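Local coordinates for protein prephenate dehydrogenase (Aquifex aeolicus, PDB 2G5C) that probably catalyses the NAD-dependent oxidative decarboxylation of prephenate to 4-hydroxyphenylpyruvate on the route to L-tyrosine, at residues H118-T123 with K140-P145. Numbering follows the deposited sequence.
Sequences HPIAGT and KVILTP. With NAD (nicotinamide-adenine-dinucleotide), chain E.
The amide N of Ile-120 donates to Lys-140 O at 2.7 Å, nearly straight at 170°. The return link of this pair runs through a water that donates to Ile-120 O and accepts from Lys-140 N. Farther along, Ile-142 N reaches His-118 O at 2.9 Å, whereas the return bond from His-118 N to Ile-142 O is bent and weak. Pro-119, with no N-H to give, sits opposite Val-141 in a non-hydrogen-bonded pair; its CB lies 4.3 Å from Val-141 CG2, and Trp-161 of helix 151-163 packs on both. Strand 114-120 ends the parallel, Rossmann-type run of the nucleotide-binding domain; strand 140-143 lies antiparallel to it and links it to strand 167-170, an edge of the sheet within this chain. On the other face, CG1 of Ile-120 meets CG1 of Ile-142 at 4.1 Å, the two side chains crossing at a slant. The His-118 ring, swung away from Ile-142 with CG anti to the backbone N (chi1 175°), carries Ile-120 CD1 3.3 Å above its plane near the rim. Its ND1 is hydrogen-bonded to His-176, and its edge faces NAD C5N. Next along the chain, Ala-121 O comes within 3.3 Å of NAD C4N, the nicotinamide carbon that exchanges hydride.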
loop_
_atom_site.group_PDB
_atom_site.type_symbol
_atom_site.label_atom_id
_atom_site.label_comp_id
_atom_site.label_asym_id
_atom_site.label_seq_id
_atom_site.Cartn_x
_atom_site.Cartn_y
_atom_site.Cartn_z
ATOM N N HIS A 118 4.368 -19.554 -13.265
ATOM C CA HIS A 118 3.943 -18.216 -12.848
ATOM C C HIS A 118 5.123 -17.368 -12.395
ATOM O O HIS A 118 5.637 -17.547 -11.288
ATOM C CB HIS A 118 2.942 -18.292 -11.695
ATOM C CG HIS A 118 2.563 -16.951 -11.137
ATOM N ND1 HIS A 118 1.945 -16.802 -9.914
ATOM C CD2 HIS A 118 2.717 -15.700 -11.634
ATOM C CE1 HIS A 118 1.739 -15.519 -9.681
ATOM N NE2 HIS A 118 2.198 -14.830 -10.709
ATOM N N PRO A 119 5.578 -16.441 -13.250
ATOM C CA PRO A 119 6.701 -15.570 -12.901
ATOM C C PRO A 119 6.192 -14.458 -11.983
ATOM O O PRO A 119 5.171 -13.834 -12.270
ATOM C CB PRO A 119 7.156 -15.045 -14.256
ATOM C CG PRO A 119 5.859 -14.938 -15.007
ATOM C CD PRO A 119 5.187 -16.253 -14.659
ATOM N N ILE A 120 6.888 -14.229 -10.874
ATOM C CA ILE A 120 6.478 -13.195 -9.929
ATOM C C ILE A 120 7.197 -11.895 -10.260
ATOM O O ILE A 120 8.099 -11.460 -9.536
ATOM C CB ILE A 120 6.805 -13.598 -8.471
ATOM C CG1 ILE A 120 6.257 -14.997 -8.175
ATOM C CG2 ILE A 120 6.202 -12.580 -7.503
ATOM C CD1 ILE A 120 4.749 -15.110 -8.290
ATOM N N ALA A 121 6.791 -11.287 -11.368
ATOM C CA ALA A 121 7.372 -10.037 -11.832
ATOM C C ALA A 121 6.327 -9.276 -12.640
ATOM O O ALA A 121 5.168 -9.691 -12.714
ATOM C CB ALA A 121 8.595 -10.323 -12.694
ATOM N N GLY A 122 6.741 -8.164 -13.242
ATOM C CA GLY A 122 5.826 -7.364 -14.037
ATOM C C GLY A 122 5.181 -6.253 -13.233
ATOM O O GLY A 122 4.424 -6.512 -12.298
ATOM N N THR A 123 5.479 -5.011 -13.598
ATOM C CA THR A 123 4.929 -3.858 -12.894
ATOM C C THR A 123 3.499 -3.550 -13.329
ATOM O O THR A 123 3.092 -2.388 -13.386
ATOM C CB THR A 123 5.799 -2.604 -13.120
ATOM O OG1 THR A 123 5.903 -2.340 -14.524
ATOM C CG2 THR A 123 7.193 -2.812 -12.544
ATOM N N LYS A 140 11.252 -14.338 -8.739
ATOM C CA LYS A 140 10.867 -15.712 -8.449
ATOM C C LYS A 140 9.963 -16.248 -9.552
ATOM O O LYS A 140 9.230 -15.492 -10.187
ATOM C CB LYS A 140 10.126 -15.795 -7.114
ATOM C CG LYS A 140 10.936 -15.342 -5.911
ATOM C CD LYS A 140 10.149 -15.524 -4.622
ATOM C CE LYS A 140 10.924 -15.004 -3.418
ATOM N NZ LYS A 140 10.187 -15.200 -2.135
ATOM N N VAL A 141 10.035 -17.555 -9.780
ATOM C CA VAL A 141 9.203 -18.212 -10.779
ATOM C C VAL A 141 8.647 -19.486 -10.160
ATOM O O VAL A 141 9.394 -20.381 -9.765
ATOM C CB VAL A 141 9.996 -18.575 -12.046
ATOM C CG1 VAL A 141 9.108 -19.363 -12.998
ATOM C CG2 VAL A 141 10.491 -17.310 -12.727
ATOM N N ILE A 142 7.325 -19.555 -10.071
ATOM C CA ILE A 142 6.666 -20.706 -9.482
ATOM C C ILE A 142 6.150 -21.679 -10.535
ATOM O O ILE A 142 5.292 -21.332 -11.352
ATOM C CB ILE A 142 5.463 -20.278 -8.616
ATOM C CG1 ILE A 142 5.844 -19.090 -7.726
ATOM C CG2 ILE A 142 4.992 -21.451 -7.772
ATOM C CD1 ILE A 142 6.937 -19.384 -6.728
ATOM N N LEU A 143 6.683 -22.895 -10.521
ATOM C CA LEU A 143 6.234 -23.925 -11.442
ATOM C C LEU A 143 5.364 -24.836 -10.593
ATOM O O LEU A 143 5.685 -25.101 -9.432
ATOM C CB LEU A 143 7.421 -24.695 -12.033
ATOM C CG LEU A 143 8.394 -23.850 -12.866
ATOM C CD1 LEU A 143 9.324 -24.765 -13.651
ATOM C CD2 LEU A 143 7.612 -22.954 -13.825
ATOM N N THR A 144 4.252 -25.289 -11.155
ATOM C CA THR A 144 3.337 -26.145 -10.418
ATOM C C THR A 144 3.209 -27.534 -11.035
ATOM O O THR A 144 2.215 -27.854 -11.688
ATOM C CB THR A 144 1.937 -25.501 -10.312
ATOM O OG1 THR A 144 1.391 -25.309 -11.620
ATOM C CG2 THR A 144 2.030 -24.150 -9.614
ATOM N N PRO A 145 4.226 -28.379 -10.836
ATOM C CA PRO A 145 4.170 -29.730 -11.394
ATOM C C PRO A 145 3.212 -30.609 -10.596
ATOM O O PRO A 145 2.954 -30.360 -9.415
ATOM C CB PRO A 145 5.615 -30.199 -11.290
ATOM C CG PRO A 145 6.068 -29.547 -10.022
ATOM C CD PRO A 145 5.515 -28.140 -10.163
HETATM P PA NAD E . -1.175 -7.536 -21.999
HETATM O O1A NAD E . 0.009 -6.666 -22.079
HETATM O O2A NAD E . -2.519 -6.841 -22.045
HETATM O O5B NAD E . -1.029 -8.604 -23.171
HETATM C C5B NAD E . -2.021 -9.571 -23.362
HETATM C C4B NAD E . -2.043 -9.970 -24.826
HETATM O O4B NAD E . -3.085 -10.906 -24.928
HETATM C C3B NAD E . -2.427 -8.808 -25.770
HETATM O O3B NAD E . -1.415 -8.537 -26.731
HETATM C C2B NAD E . -3.760 -9.271 -26.362
HETATM O O2B NAD E . -4.048 -8.825 -27.671
HETATM C C1B NAD E . -3.589 -10.765 -26.223
HETATM N N9A NAD E . -4.772 -11.639 -26.318
HETATM C C8A NAD E . -6.027 -11.474 -25.779
HETATM N N7A NAD E . -6.785 -12.528 -26.124
HETATM C C5A NAD E . -6.040 -13.370 -26.876
HETATM C C6A NAD E . -6.281 -14.600 -27.505
HETATM N N6A NAD E . -7.462 -15.186 -27.425
HETATM N N1A NAD E . -5.259 -15.219 -28.227
HETATM C C2A NAD E . -4.000 -14.624 -28.330
HETATM N N3A NAD E . -3.753 -13.407 -27.711
HETATM C C4A NAD E . -4.764 -12.805 -27.001
HETATM O O3 NAD E . -1.147 -8.466 -20.654
HETATM P PN NAD E . 0.165 -8.913 -19.842
HETATM O O1N NAD E . 1.267 -9.109 -20.804
HETATM O O2N NAD E . 0.398 -7.908 -18.768
HETATM O O5D NAD E . -0.176 -10.304 -19.096
HETATM C C5D NAD E . -0.456 -11.483 -19.825
HETATM C C4D NAD E . -0.634 -12.719 -18.915
HETATM O O4D NAD E . 0.392 -12.748 -17.936
HETATM C C3D NAD E . -1.953 -12.877 -18.147
HETATM O O3D NAD E . -2.445 -14.203 -18.356
HETATM C C2D NAD E . -1.619 -12.635 -16.683
HETATM O O2D NAD E . -2.404 -13.424 -15.794
HETATM C C1D NAD E . -0.122 -12.936 -16.633
HETATM N N1N NAD E . 0.698 -12.118 -15.687
HETATM C C2N NAD E . 0.612 -10.730 -15.767
HETATM C C3N NAD E . 1.366 -9.932 -14.896
HETATM C C7N NAD E . 1.262 -8.439 -14.998
HETATM O O7N NAD E . 2.011 -7.690 -14.133
HETATM N N7N NAD E . 0.491 -7.818 -15.873
HETATM C C4N NAD E . 2.211 -10.563 -13.941
HETATM C C5N NAD E . 2.290 -11.973 -13.868
HETATM C C6N NAD E . 1.521 -12.745 -14.755
HETATM O O HOH W 1 9.765 -12.176 -7.262
#